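FMN-dependent nitronate monooxygenase (Shewanella oneidensis, PDB 5LSM) probably uses its bound flavin mononucleotide to oxidise propionate 3-nitronate with molecular oxygen, a detoxifying reaction that yields 3-oxopropanoate, nitrate and nitrite. Local coordinates at residues 150-155 and 171-176; 158-163 and 184-189; 42-47 and 69-74. All blocks are in the same frame, centred on the assembly; numbering follows the deposited sequence.

The three contacts illustrate how a TIM barrel carries a cofactor on the C-terminal ends of its strands. Interactions 1 and 3 lie on the same parallel sheet, their centres about 15 Å apart, and both reach the flavin mononucleotide: Gln-175 by a weak bond to the ribityl chain, Asn-69 and the edge of Phe-71 at the isoalloxazine ring. Interaction 2, centred about 11 Å from interaction 1, touches it. There the helix that connects the strands of interaction 1 meets the loop 184-189, and Gln-175 OE1 lies 2.8 Å from Gly-184 N, a probable hydrogen bond between the two contacts. Interactions 2 and 3 do not touch; their centres are about 19 Å apart.

Interaction 1 (150-155 and 171-176); sequences KVISTA and AIIAQG
Ser-153 and Ile-173 make the first of three backbone hydrogen bonds between two parallel strands: Ile-173 N donates to Ser-153 O at 2.8 Å in a nearly straight bond (176° at the hydrogen). The carbonyl of Ile-173 then accepts from Ala-155 N at 2.7 Å, and Gln-175 N closes the series on Ala-155 O with a longer, more bent bond of 3.2 Å. Ile-173 is thus gripped through both its N-H and its carbonyl, as a residue of a parallel pair is when both its peptide groups face the neighbouring strand.

The side chains of Ile-152, Thr-154, Ala-171 and Ile-173 share one face of the sheet. Ile-152 sends CG2 against Ala-171 CB at 3.6 Å, while its other branch, held between the backbone N and the carbonyl carbon (chi1 67°), carries CD1 to the CD1 of Ile-173. Thr-154 lies across that isoleucine, its OG1 3.6 Å from Ile-173 CB, and its methyl CG2 meets Gln-175 CG at 3.3 Å, the two side chains crossing at about a right angle. On the reverse face Ala-155 CB rests on Ile-172 CG2.

A second shell surrounds these groups. Helix 158-166, which links the two strands in a right-handed beta-alpha-beta unit of the TIM barrel, covers Ala-155 and Ile-172 through Ala-161. Ser-153 OG is bonded to Gly-134 O, and Ala-215 of the next strand, 212-215, flanks Ile-173 and Gln-175.

Beyond the apolar contact at CG, the amide of Gln-175 has its oxygen engaged by Gly-184 N, leaving NE2 directed to a weak bond with the flavin O3'. The chemistry therefore changes along the strand, from hydrocarbon packing to an amide probably oriented by one protein donor, with its N-H side turned to the cofactor.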
ATOM      1  N   LYS A 150      17.876  23.499   5.527  1.00 37.67           N
ATOM      2  CA  LYS A 150      16.473  23.191   5.310  1.00 38.15           C
ATOM      3  C   LYS A 150      16.134  22.000   6.157  1.00 32.80           C
ATOM      4  O   LYS A 150      16.946  21.086   6.309  1.00 34.60           O
ATOM      5  CB  LYS A 150      16.200  22.855   3.840  1.00 40.20           C
ATOM      6  CG  LYS A 150      16.654  23.914   2.867  1.00 39.88           C
ATOM      7  CD  LYS A 150      15.929  25.228   3.093  1.00 43.72           C
ATOM      8  CE  LYS A 150      16.532  26.338   2.237  1.00 44.55           C
ATOM      9  NZ  LYS A 150      17.968  26.551   2.598  1.00 48.61           N
ATOM     10  N   VAL A 151      14.920  21.986   6.674  1.00 32.26           N
ATOM     11  CA  VAL A 151      14.464  20.888   7.508  1.00 33.16           C
ATOM     12  C   VAL A 151      13.347  20.128   6.814  1.00 32.59           C
ATOM     13  O   VAL A 151      12.334  20.727   6.420  1.00 37.15           O
ATOM     14  CB  VAL A 151      13.965  21.406   8.858  1.00 32.28           C
ATOM     15  CG1 VAL A 151      13.224  20.318   9.618  1.00 37.09           C
ATOM     16  CG2 VAL A 151      15.133  21.922   9.682  1.00 37.81           C
ATOM     17  N   ILE A 152      13.517  18.811   6.714  1.00 29.52           N
ATOM     18  CA  ILE A 152      12.469  17.922   6.214  1.00 29.97           C
ATOM     19  C   ILE A 152      12.152  16.774   7.190  1.00 31.47           C
ATOM     20  O   ILE A 152      12.983  16.415   8.028  1.00 25.91           O
ATOM     21  CB  ILE A 152      12.851  17.322   4.849  1.00 28.18           C
ATOM     22  CG1 ILE A 152      14.045  16.383   4.984  1.00 25.32           C
ATOM     23  CG2 ILE A 152      13.172  18.416   3.854  1.00 27.72           C
ATOM     24  CD1 ILE A 152      14.379  15.668   3.696  1.00 26.06           C
ATOM     25  N   SER A 153      10.940  16.213   7.078  1.00 30.23           N
ATOM     26  CA  SER A 153      10.516  15.099   7.936  1.00 30.96           C
ATOM     27  C   SER A 153       9.499  14.226   7.240  1.00 30.36           C
ATOM     28  O   SER A 153       8.992  14.581   6.173  1.00 28.48           O
ATOM     29  CB  SER A 153       9.938  15.592   9.255  1.00 33.28           C
ATOM     30  OG  SER A 153       9.474  14.492  10.036  1.00 36.69           O
ATOM     31  N   THR A 154       9.234  13.060   7.825  1.00 26.74           N
ATOM     32  CA  THR A 154       8.420  12.054   7.161  1.00 30.10           C
ATOM     33  C   THR A 154       6.950  12.137   7.640  1.00 28.12           C
ATOM     34  O   THR A 154       6.681  12.301   8.816  1.00 34.94           O
ATOM     35  CB  THR A 154       9.029  10.628   7.346  1.00 34.85           C
ATOM     36  OG1 THR A 154      10.132  10.437   6.437  1.00 34.20           O
ATOM     37  CG2 THR A 154       7.999   9.554   7.074  1.00 34.78           C
ATOM     38  N   ALA A 155       6.018  12.126   6.698  1.00 26.18           N
ATOM     39  CA  ALA A 155       4.592  12.022   6.992  1.00 24.11           C
ATOM     40  C   ALA A 155       4.062  10.723   6.431  1.00 23.23           C
ATOM     41  O   ALA A 155       4.329  10.410   5.267  1.00 22.46           O
ATOM     42  CB  ALA A 155       3.853  13.174   6.355  1.00 23.63           C
ATOM     43  N   ALA A 171      10.021  20.866   3.694  1.00 34.48           N
ATOM     44  CA  ALA A 171       9.437  19.869   2.791  1.00 30.43           C
ATOM     45  C   ALA A 171       8.994  18.659   3.597  1.00 32.50           C
ATOM     46  O   ALA A 171       9.497  18.418   4.703  1.00 36.63           O
ATOM     47  CB  ALA A 171      10.448  19.441   1.738  1.00 26.01           C
ATOM     48  N   ILE A 172       8.127  17.862   2.989  1.00 30.93           N
ATOM     49  CA  ILE A 172       7.528  16.695   3.607  1.00 28.30           C
ATOM     50  C   ILE A 172       7.921  15.469   2.813  1.00 28.47           C
ATOM     51  O   ILE A 172       7.732  15.446   1.600  1.00 30.70           O
ATOM     52  CB  ILE A 172       5.991  16.804   3.553  1.00 33.16           C
ATOM     53  CG1 ILE A 172       5.532  17.990   4.377  1.00 34.81           C
ATOM     54  CG2 ILE A 172       5.316  15.513   4.060  1.00 32.37           C
ATOM     55  CD1 ILE A 172       4.035  18.215   4.319  1.00 39.94           C
ATOM     56  N   ILE A 173       8.400  14.422   3.486  1.00 27.45           N
ATOM     57  CA  ILE A 173       8.594  13.129   2.826  1.00 27.64           C
ATOM     58  C   ILE A 173       7.328  12.283   3.028  1.00 27.75           C
ATOM     59  O   ILE A 173       7.002  11.902   4.152  1.00 25.66           O
ATOM     60  CB  ILE A 173       9.816  12.355   3.384  1.00 28.92           C
ATOM     61  CG1 ILE A 173      11.107  13.180   3.295  1.00 30.71           C
ATOM     62  CG2 ILE A 173      10.004  11.058   2.617  1.00 28.93           C
ATOM     63  CD1 ILE A 173      12.155  12.769   4.313  1.00 31.41           C
ATOM     64  N   ALA A 174       6.612  12.011   1.941  1.00 26.99           N
ATOM     65  CA  ALA A 174       5.436  11.145   1.991  1.00 27.05           C
ATOM     66  C   ALA A 174       5.849   9.696   1.816  1.00 26.42           C
ATOM     67  O   ALA A 174       6.093   9.281   0.687  1.00 22.03           O
ATOM     68  CB  ALA A 174       4.484  11.533   0.862  1.00 29.81           C
ATOM     69  N   GLN A 175       5.982   8.925   2.903  1.00 29.04           N
ATOM     70  CA  GLN A 175       6.318   7.480   2.720  1.00 29.43           C
ATOM     71  C   GLN A 175       5.121   6.576   2.751  1.00 24.64           C
ATOM     72  O   GLN A 175       4.513   6.375   3.789  1.00 18.64           O
ATOM     73  CB  GLN A 175       7.413   6.934   3.646  1.00 25.46           C
ATOM     74  CG  GLN A 175       7.098   7.054   5.098  1.00 31.82           C
ATOM     75  CD  GLN A 175       7.664   5.932   5.954  1.00 29.50           C
ATOM     76  OE1 GLN A 175       7.167   5.698   7.033  1.00 35.33           O
ATOM     77  NE2 GLN A 175       8.713   5.271   5.495  1.00 29.20           N
ATOM     78  N   GLY A 176       4.814   6.020   1.581  1.00 25.13           N
ATOM     79  CA  GLY A 176       3.831   4.980   1.459  1.00 24.65           C
ATOM     80  C   GLY A 176       4.242   3.734   2.200  1.00 24.78           C
ATOM     81  O   GLY A 176       5.423   3.505   2.437  1.00 23.51           O
TER

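Interaction 2 (158-163 and 184-189); sequences VEEALW and GHFLSE
Glu-160 runs across one face of the Phe-186 ring, the two side chains passing in opposite directions, and ends on the backbone of the loop that carries it, a worked case of a carboxylate used to shape a chain without regular structure. Its CB already lies 3.6 Å from Phe-186 CZ. The next atom, CG, turned anti to the carbonyl carbon (chi1 -86°), sits over one face of that ring, 3.6 Å from its centroid, in a CH-pi contact. From there the chain is extended, and CD continues along the same face, bringing the carboxylate to a stacked position with its plane only 16° from that of the phenyl group.

At the tip, OE2 accepts two backbone N-H groups: Phe-186 N at 2.8 Å and Leu-187 N at 3.1 Å. Both bonds are nearly straight at the hydrogen, and both donors come from the same face of the carboxylate; Phe-186 N stands well above its plane, whereas Leu-187 N arrives on the anti side and closer to the plane. OE1 is bonded to Thr-156 OG1, a residue just ahead of the helix, so the two oxygens have separate tasks. With an alanine here, the N-H groups of Phe-186 and Leu-187 would probably lose their shared acceptor, and the phenyl face its CH-pi partner.

Beside the glutamate, Trp-163 CE3 comes within 3.3 Å of Phe-186 CE1, the rings meeting obliquely with planes at 55°, and Leu-187 CD1 reaches back over the start of the helix to Glu-159 CB at 4.0 Å.

Helix 158-166 of the barrel is in this way tied to the loop after strand 181-182. Two consecutive peptide N-H groups converging on one buried oxygen should stabilise its negative charge, and probably favour the ionised form of Glu-160.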
ATOM      1  N   VAL A 158      -2.065  12.435   5.943  1.00 29.11           N
ATOM      2  CA  VAL A 158      -2.340  13.836   5.717  1.00 30.90           C
ATOM      3  C   VAL A 158      -2.276  14.679   6.989  1.00 31.67           C
ATOM      4  O   VAL A 158      -1.806  15.816   6.952  1.00 32.74           O
ATOM      5  CB  VAL A 158      -3.707  14.036   5.017  1.00 28.92           C
ATOM      6  CG1 VAL A 158      -4.029  15.515   4.894  1.00 29.16           C
ATOM      7  CG2 VAL A 158      -3.667  13.406   3.635  1.00 28.10           C
ATOM      8  N   GLU A 159      -2.740  14.139   8.110  1.00 36.03           N
ATOM      9  CA  GLU A 159      -2.674  14.878   9.377  1.00 33.47           C
ATOM     10  C   GLU A 159      -1.232  15.150   9.772  1.00 31.70           C
ATOM     11  O   GLU A 159      -0.907  16.254  10.194  1.00 25.35           O
ATOM     12  CB  GLU A 159      -3.348  14.115  10.500  1.00 34.34           C
ATOM     13  CG  GLU A 159      -4.858  14.218  10.485  1.00 38.30           C
ATOM     14  CD  GLU A 159      -5.518  13.252   9.515  1.00 43.96           C
ATOM     15  OE1 GLU A 159      -4.910  12.190   9.186  1.00 38.09           O
ATOM     16  OE2 GLU A 159      -6.660  13.563   9.090  1.00 55.73           O
ATOM     17  N   GLU A 160      -0.379  14.132   9.636  1.00 30.81           N
ATOM     18  CA  GLU A 160       1.036  14.269   9.947  1.00 27.14           C
ATOM     19  C   GLU A 160       1.683  15.321   9.045  1.00 30.05           C
ATOM     20  O   GLU A 160       2.463  16.147   9.507  1.00 26.68           O
ATOM     21  CB  GLU A 160       1.756  12.910   9.831  1.00 27.74           C
ATOM     22  CG  GLU A 160       1.669  12.084  11.118  1.00 26.54           C
ATOM     23  CD  GLU A 160       2.103  10.627  10.972  1.00 26.00           C
ATOM     24  OE1 GLU A 160       2.639  10.256   9.913  1.00 24.76           O
ATOM     25  OE2 GLU A 160       1.893   9.844  11.936  1.00 24.85           O
ATOM     26  N   ALA A 161       1.299  15.341   7.774  1.00 30.76           N
ATOM     27  CA  ALA A 161       1.853  16.315   6.849  1.00 31.28           C
ATOM     28  C   ALA A 161       1.470  17.756   7.268  1.00 33.50           C
ATOM     29  O   ALA A 161       2.283  18.680   7.179  1.00 28.80           O
ATOM     30  CB  ALA A 161       1.383  16.017   5.439  1.00 29.26           C
ATOM     31  N   LEU A 162       0.242  17.929   7.748  1.00 31.83           N
ATOM     32  CA  LEU A 162      -0.228  19.231   8.163  1.00 32.47           C
ATOM     33  C   LEU A 162       0.460  19.662   9.452  1.00 32.05           C
ATOM     34  O   LEU A 162       0.691  20.859   9.679  1.00 30.61           O
ATOM     35  CB  LEU A 162      -1.739  19.216   8.355  1.00 33.69           C
ATOM     36  CG  LEU A 162      -2.546  19.148   7.058  1.00 37.18           C
ATOM     37  CD1 LEU A 162      -3.952  18.622   7.298  1.00 36.90           C
ATOM     38  CD2 LEU A 162      -2.599  20.510   6.399  1.00 34.80           C
ATOM     39  N   TRP A 163       0.764  18.693  10.306  1.00 31.07           N
ATOM     40  CA  TRP A 163       1.480  18.971  11.541  1.00 32.47           C
ATOM     41  C   TRP A 163       2.888  19.449  11.223  1.00 32.26           C
ATOM     42  O   TRP A 163       3.376  20.381  11.837  1.00 30.57           O
ATOM     43  CB  TRP A 163       1.552  17.733  12.428  1.00 33.51           C
ATOM     44  CG  TRP A 163       2.148  18.020  13.788  1.00 38.43           C
ATOM     45  CD1 TRP A 163       1.499  18.529  14.865  1.00 39.61           C
ATOM     46  CD2 TRP A 163       3.504  17.808  14.202  1.00 36.50           C
ATOM     47  NE1 TRP A 163       2.357  18.646  15.921  1.00 43.55           N
ATOM     48  CE2 TRP A 163       3.594  18.204  15.545  1.00 39.28           C
ATOM     49  CE3 TRP A 163       4.650  17.340  13.564  1.00 40.48           C
ATOM     50  CZ2 TRP A 163       4.774  18.119  16.274  1.00 39.71           C
ATOM     51  CZ3 TRP A 163       5.832  17.251  14.292  1.00 42.21           C
ATOM     52  CH2 TRP A 163       5.885  17.648  15.628  1.00 42.78           C
ATOM     53  N   GLY A 184       7.585   6.009   9.745  1.00 30.74           N
ATOM     54  CA  GLY A 184       7.964   7.243  10.393  1.00 29.43           C
ATOM     55  C   GLY A 184       6.775   7.981  10.980  1.00 32.88           C
ATOM     56  O   GLY A 184       6.839   9.201  11.176  1.00 33.31           O
ATOM     57  N   HIS A 185       5.707   7.237  11.296  1.00 32.41           N
ATOM     58  CA  HIS A 185       4.488   7.801  11.906  1.00 30.65           C
ATOM     59  C   HIS A 185       4.692   8.293  13.332  1.00 30.80           C
ATOM     60  O   HIS A 185       5.610   7.883  14.013  1.00 38.63           O
ATOM     61  CB  HIS A 185       3.356   6.777  11.899  1.00 29.29           C
ATOM     62  CG  HIS A 185       3.582   5.622  12.817  1.00 31.36           C
ATOM     63  ND1 HIS A 185       4.198   4.462  12.412  1.00 29.96           N
ATOM     64  CD2 HIS A 185       3.292   5.452  14.126  1.00 39.45           C
ATOM     65  CE1 HIS A 185       4.236   3.608  13.415  1.00 30.13           C
ATOM     66  NE2 HIS A 185       3.725   4.196  14.478  1.00 34.98           N
ATOM     67  N   PHE A 186       3.848   9.211  13.770  1.00 31.07           N
ATOM     68  CA  PHE A 186       4.051   9.833  15.065  1.00 29.18           C
ATOM     69  C   PHE A 186       2.805  10.437  15.670  1.00 28.07           C
ATOM     70  O   PHE A 186       2.826  10.748  16.829  1.00 29.99           O
ATOM     71  CB  PHE A 186       5.154  10.897  14.989  1.00 29.74           C
ATOM     72  CG  PHE A 186       4.877  11.987  13.992  1.00 28.34           C
ATOM     73  CD1 PHE A 186       4.146  13.115  14.359  1.00 25.52           C
ATOM     74  CD2 PHE A 186       5.338  11.884  12.685  1.00 28.40           C
ATOM     75  CE1 PHE A 186       3.869  14.107  13.440  1.00 25.52           C
ATOM     76  CE2 PHE A 186       5.048  12.873  11.751  1.00 27.58           C
ATOM     77  CZ  PHE A 186       4.320  13.985  12.132  1.00 26.06           C
ATOM     78  N   LEU A 187       1.733  10.629  14.900  1.00 30.37           N
ATOM     79  CA  LEU A 187       0.460  11.068  15.483  1.00 28.17           C
ATOM     80  C   LEU A 187      -0.416   9.912  15.969  1.00 30.55           C
ATOM     81  O   LEU A 187      -1.237  10.097  16.860  1.00 38.42           O
ATOM     82  CB  LEU A 187      -0.317  11.981  14.523  1.00 27.57           C
ATOM     83  CG  LEU A 187       0.278  13.388  14.273  1.00 28.84           C
ATOM     84  CD1 LEU A 187      -0.699  14.285  13.534  1.00 31.63           C
ATOM     85  CD2 LEU A 187       0.696  14.066  15.560  1.00 29.95           C
ATOM     86  N   SER A 188      -0.170   8.700  15.496  1.00 33.00           N
ATOM     87  CA  SER A 188      -1.044   7.577  15.842  1.00 33.58           C
ATOM     88  C   SER A 188      -0.353   6.230  15.724  1.00 31.86           C
ATOM     89  O   SER A 188       0.425   6.003  14.805  1.00 36.13           O
ATOM     90  CB  SER A 188      -2.279   7.595  14.941  1.00 34.13           C
ATOM     91  OG  SER A 188      -3.049   6.412  15.084  1.00 36.37           O
ATOM     92  N   GLU A 189      -0.694   5.310  16.615  1.00 33.75           N
ATOM     93  CA  GLU A 189      -0.153   3.948  16.558  1.00 35.49           C
ATOM     94  C   GLU A 189      -0.945   3.042  15.601  1.00 30.81           C
ATOM     95  O   GLU A 189      -0.489   1.977  15.224  1.00 32.12           O
ATOM     96  CB  GLU A 189      -0.128   3.335  17.957  1.00 41.49           C
ATOM     97  CG  GLU A 189       0.601   4.191  18.982  1.00 47.47           C
ATOM     98  CD  GLU A 189       1.497   3.389  19.914  1.00 55.76           C
ATOM     99  OE1 GLU A 189       2.374   4.007  20.556  1.00 58.67           O
ATOM    100  OE2 GLU A 189       1.320   2.150  20.019  1.00 60.11           O
TER

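Interaction 3 (42-47 and 69-74); sequences PCAMLS and NFFCHR. With FMN (flavin mononucleotide), chain I.
Cys-43 N donates to Asn-69 O at 2.8 Å just past the parallel bridge of Pro-42 with Asn-69, after which the chain leaves the strand in a type I turn from Cys-43 to Leu-46.

That turn sets two small side chains on two aromatic rings. Cys-43 CB lies over one face of Phe-70, 3.6 Å from the centroid and displaced toward the rim, with SG placed obliquely at 4.3 Å from the same centroid in a sulfur-aromatic contact. The methyl carbon of Ala-44, CB, stands almost centrally over a face of Phe-71, 3.5 Å from the ring centroid.

These are the C-terminal ends of neighbouring strands 39-42 and 66-71, the end of a TIM barrel at which cofactors are characteristically bound, and the flavin mononucleotide is held here. With chi1 at -180°, the side chain of Asn-69 extends opposite its backbone N and carries the amide to the pyrimidine side of the flavin: OD1 accepts from FMN N3 at 2.7 Å, and ND2 makes a weak bond to FMN O2. Ser-130 OG also bonds ND2, helping to fix which way the amide is turned. Phe-71 presents its edge to the same flavin nitrogen, CE1 being 3.7 Å from N3. A water joins both segments to the cofactor, accepting from Ala-44 N while donating to Asn-69 OD1 and, at 3.0 Å, to FMN O4.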
ATOM      1  N   PRO A  42      22.772   8.665   7.438  1.00 31.88           N
ATOM      2  CA  PRO A  42      21.953   8.241   8.575  1.00 30.92           C
ATOM      3  C   PRO A  42      22.745   8.369   9.874  1.00 29.65           C
ATOM      4  O   PRO A  42      23.848   7.842   9.964  1.00 27.48           O
ATOM      5  CB  PRO A  42      21.645   6.778   8.257  1.00 30.51           C
ATOM      6  CG  PRO A  42      22.784   6.314   7.396  1.00 28.96           C
ATOM      7  CD  PRO A  42      23.314   7.520   6.675  1.00 28.45           C
ATOM      8  N   CYS A  43      22.218   9.133  10.828  1.00 31.45           N
ATOM      9  CA  CYS A  43      22.915   9.378  12.099  1.00 32.84           C
ATOM     10  C   CYS A  43      22.299   8.720  13.321  1.00 30.49           C
ATOM     11  O   CYS A  43      22.847   8.831  14.395  1.00 33.90           O
ATOM     12  CB  CYS A  43      23.037  10.876  12.349  1.00 29.56           C
ATOM     13  SG  CYS A  43      23.939  11.672  11.023  1.00 36.36           S
ATOM     14  N   ALA A  44      21.202   7.988  13.163  1.00 32.99           N
ATOM     15  CA  ALA A  44      20.497   7.439  14.325  1.00 35.34           C
ATOM     16  C   ALA A  44      21.383   6.527  15.195  1.00 36.32           C
ATOM     17  O   ALA A  44      21.205   6.469  16.410  1.00 46.89           O
ATOM     18  CB  ALA A  44      19.237   6.697  13.881  1.00 35.40           C
ATOM     19  N   MET A  45      22.294   5.784  14.577  1.00 32.33           N
ATOM     20  CA  MET A  45      23.124   4.832  15.313  1.00 36.48           C
ATOM     21  C   MET A  45      24.572   5.298  15.562  1.00 37.12           C
ATOM     22  O   MET A  45      25.401   4.503  15.978  1.00 33.10           O
ATOM     23  CB  MET A  45      23.181   3.502  14.564  1.00 41.21           C
ATOM     24  CG  MET A  45      21.837   2.869  14.288  1.00 46.40           C
ATOM     25  SD  MET A  45      22.029   1.387  13.282  1.00 60.45           S
ATOM     26  CE  MET A  45      20.464   0.581  13.624  1.00 64.78           C
ATOM     27  N   LEU A  46      24.875   6.571  15.316  1.00 35.03           N
ATOM     28  CA  LEU A  46      26.262   7.062  15.407  1.00 34.18           C
ATOM     29  C   LEU A  46      26.544   7.660  16.779  1.00 28.91           C
ATOM     30  O   LEU A  46      25.788   8.463  17.267  1.00 26.86           O
ATOM     31  CB  LEU A  46      26.530   8.126  14.323  1.00 34.60           C
ATOM     32  CG  LEU A  46      27.120   7.657  12.989  1.00 37.39           C
ATOM     33  CD1 LEU A  46      26.707   6.244  12.636  1.00 37.85           C
ATOM     34  CD2 LEU A  46      26.746   8.612  11.858  1.00 42.22           C
ATOM     35  N   SER A  47      27.631   7.252  17.409  1.00 34.00           N
ATOM     36  CA  SER A  47      28.174   8.023  18.537  1.00 36.52           C
ATOM     37  C   SER A  47      28.560   9.411  18.031  1.00 39.34           C
ATOM     38  O   SER A  47      28.735   9.611  16.823  1.00 33.49           O
ATOM     39  CB  SER A  47      29.422   7.351  19.063  1.00 34.37           C
ATOM     40  OG  SER A  47      30.448   7.478  18.090  1.00 34.56           O
ATOM     41  N   ASN A  69      20.528  12.689   8.765  1.00 32.54           N
ATOM     42  CA  ASN A  69      19.251  12.136   9.227  1.00 29.77           C
ATOM     43  C   ASN A  69      19.312  11.753  10.699  1.00 28.92           C
ATOM     44  O   ASN A  69      20.285  11.123  11.132  1.00 29.87           O
ATOM     45  CB  ASN A  69      18.890  10.903   8.398  1.00 29.29           C
ATOM     46  CG  ASN A  69      17.580  10.287   8.820  1.00 30.83           C
ATOM     47  OD1 ASN A  69      17.553   9.311   9.582  1.00 34.57           O
ATOM     48  ND2 ASN A  69      16.478  10.919   8.419  1.00 29.10           N
ATOM     49  N   PHE A  70      18.247  12.076  11.440  1.00 26.99           N
ATOM     50  CA  PHE A  70      18.144  11.745  12.856  1.00 29.32           C
ATOM     51  C   PHE A  70      16.761  11.236  13.239  1.00 32.01           C
ATOM     52  O   PHE A  70      15.758  11.598  12.613  1.00 29.65           O
ATOM     53  CB  PHE A  70      18.449  12.975  13.711  1.00 31.08           C
ATOM     54  CG  PHE A  70      19.880  13.369  13.698  1.00 30.57           C
ATOM     55  CD1 PHE A  70      20.356  14.266  12.750  1.00 31.69           C
ATOM     56  CD2 PHE A  70      20.765  12.826  14.615  1.00 31.95           C
ATOM     57  CE1 PHE A  70      21.692  14.631  12.733  1.00 31.33           C
ATOM     58  CE2 PHE A  70      22.103  13.190  14.605  1.00 33.58           C
ATOM     59  CZ  PHE A  70      22.568  14.087  13.652  1.00 34.24           C
ATOM     60  N   PHE A  71      16.721  10.456  14.322  1.00 32.87           N
ATOM     61  CA  PHE A  71      15.474  10.075  14.973  1.00 35.54           C
ATOM     62  C   PHE A  71      15.161  11.062  16.056  1.00 34.78           C
ATOM     63  O   PHE A  71      16.012  11.319  16.901  1.00 36.23           O
ATOM     64  CB  PHE A  71      15.596   8.707  15.642  1.00 31.63           C
ATOM     65  CG  PHE A  71      15.705   7.574  14.693  1.00 31.72           C
ATOM     66  CD1 PHE A  71      15.493   7.751  13.327  1.00 34.10           C
ATOM     67  CD2 PHE A  71      15.979   6.310  15.166  1.00 31.30           C
ATOM     68  CE1 PHE A  71      15.590   6.681  12.453  1.00 33.11           C
ATOM     69  CE2 PHE A  71      16.053   5.231  14.297  1.00 33.51           C
ATOM     70  CZ  PHE A  71      15.864   5.421  12.943  1.00 33.12           C
ATOM     71  N   CYS A  72      13.908  11.506  16.110  1.00 31.72           N
ATOM     72  CA  CYS A  72      13.430  12.321  17.230  1.00 35.27           C
ATOM     73  C   CYS A  72      12.123  11.737  17.796  1.00 36.96           C
ATOM     74  O   CYS A  72      11.057  12.350  17.753  1.00 35.64           O
ATOM     75  CB  CYS A  72      13.228  13.758  16.778  1.00 35.23           C
ATOM     76  SG  CYS A  72      12.098  13.867  15.396  1.00 40.72           S
ATOM     77  N   HIS A  73      12.240  10.517  18.290  1.00 36.86           N
ATOM     78  CA  HIS A  73      11.161   9.825  18.966  1.00 39.50           C
ATOM     79  C   HIS A  73      11.187  10.197  20.448  1.00 44.60           C
ATOM     80  O   HIS A  73      12.213  10.652  20.974  1.00 34.45           O
ATOM     81  CB  HIS A  73      11.344   8.309  18.826  1.00 37.60           C
ATOM     82  CG  HIS A  73      12.655   7.803  19.358  1.00 37.94           C
ATOM     83  ND1 HIS A  73      13.850   7.964  18.685  1.00 37.68           N
ATOM     84  CD2 HIS A  73      12.952   7.111  20.484  1.00 38.15           C
ATOM     85  CE1 HIS A  73      14.829   7.425  19.388  1.00 36.34           C
ATOM     86  NE2 HIS A  73      14.307   6.882  20.475  1.00 38.01           N
ATOM     87  N   ARG A  74      10.070   9.952  21.122  1.00 45.32           N
ATOM     88  CA  ARG A  74      10.040   9.999  22.563  1.00 54.15           C
ATOM     89  C   ARG A  74      10.694   8.736  23.110  1.00 54.23           C
ATOM     90  O   ARG A  74      10.458   7.638  22.607  1.00 54.32           O
ATOM     91  CB  ARG A  74       8.605  10.132  23.051  1.00 68.92           C
ATOM     92  CG  ARG A  74       7.852  11.291  22.403  1.00 78.74           C
ATOM     93  CD  ARG A  74       6.883  11.954  23.372  1.00 90.88           C
ATOM     94  NE  ARG A  74       5.739  11.100  23.694  1.00 96.20           N
ATOM     95  CZ  ARG A  74       4.710  10.871  22.879  1.00111.64           C
ATOM     96  NH1 ARG A  74       4.669  11.411  21.662  1.00112.73           N
ATOM     97  NH2 ARG A  74       3.713  10.091  23.280  1.00124.98           N
TER
HETATM   98  N1  FMN I 401      14.583   6.534   7.175  1.00 45.96           N
HETATM   99  C2  FMN I 401      15.124   7.368   8.111  1.00 44.75           C
HETATM  100  O2  FMN I 401      14.578   8.478   8.333  1.00 50.31           O
HETATM  101  N3  FMN I 401      16.215   7.033   8.829  1.00 46.11           N
HETATM  102  C4  FMN I 401      16.842   5.859   8.656  1.00 43.67           C
HETATM  103  O4  FMN I 401      17.842   5.545   9.325  1.00 35.35           O
HETATM  104  C4A FMN I 401      16.299   4.909   7.665  1.00 44.97           C
HETATM  105  N5  FMN I 401      16.906   3.742   7.437  1.00 48.31           N
HETATM  106  C5A FMN I 401      16.467   2.897   6.489  1.00 50.46           C
HETATM  107  C6  FMN I 401      17.174   1.713   6.298  1.00 49.69           C
HETATM  108  C7  FMN I 401      16.782   0.810   5.331  1.00 45.30           C
HETATM  109  C7M FMN I 401      17.567  -0.469   5.186  1.00 43.61           C
HETATM  110  C8  FMN I 401      15.587   1.110   4.491  1.00 41.56           C
HETATM  111  C8M FMN I 401      15.150   0.113   3.440  1.00 42.69           C
HETATM  112  C9  FMN I 401      14.868   2.299   4.683  1.00 40.78           C
HETATM  113  C9A FMN I 401      15.264   3.222   5.666  1.00 45.83           C
HETATM  114  N10 FMN I 401      14.610   4.474   5.889  1.00 47.05           N
HETATM  115  C10 FMN I 401      15.111   5.321   6.901  1.00 42.72           C
HETATM  116  C1' FMN I 401      13.397   4.880   5.156  1.00 46.15           C
HETATM  117  C2' FMN I 401      13.736   5.605   3.865  1.00 45.52           C
HETATM  118  O2' FMN I 401      14.065   6.973   4.171  1.00 46.76           O
HETATM  119  C3' FMN I 401      12.560   5.560   2.879  1.00 40.25           C
HETATM  120  O3' FMN I 401      11.347   5.899   3.560  1.00 37.97           O
HETATM  121  C4' FMN I 401      12.340   4.192   2.231  1.00 37.41           C
HETATM  122  O4' FMN I 401      13.558   3.486   1.963  1.00 31.76           O
HETATM  123  C5' FMN I 401      11.555   4.400   0.945  1.00 34.79           C
HETATM  124  O5' FMN I 401      11.144   3.160   0.376  1.00 32.72           O
HETATM  125  P   FMN I 401      12.076   2.257  -0.575  1.00 26.93           P
HETATM  126  O1P FMN I 401      12.955   3.191  -1.377  1.00 28.13           O
HETATM  127  O2P FMN I 401      11.066   1.507  -1.406  1.00 26.88           O
HETATM  128  O3P FMN I 401      12.818   1.431   0.415  1.00 27.63           O
HETATM  129  O   HOH W   1      19.461   7.658  10.611  1.00 36.89           O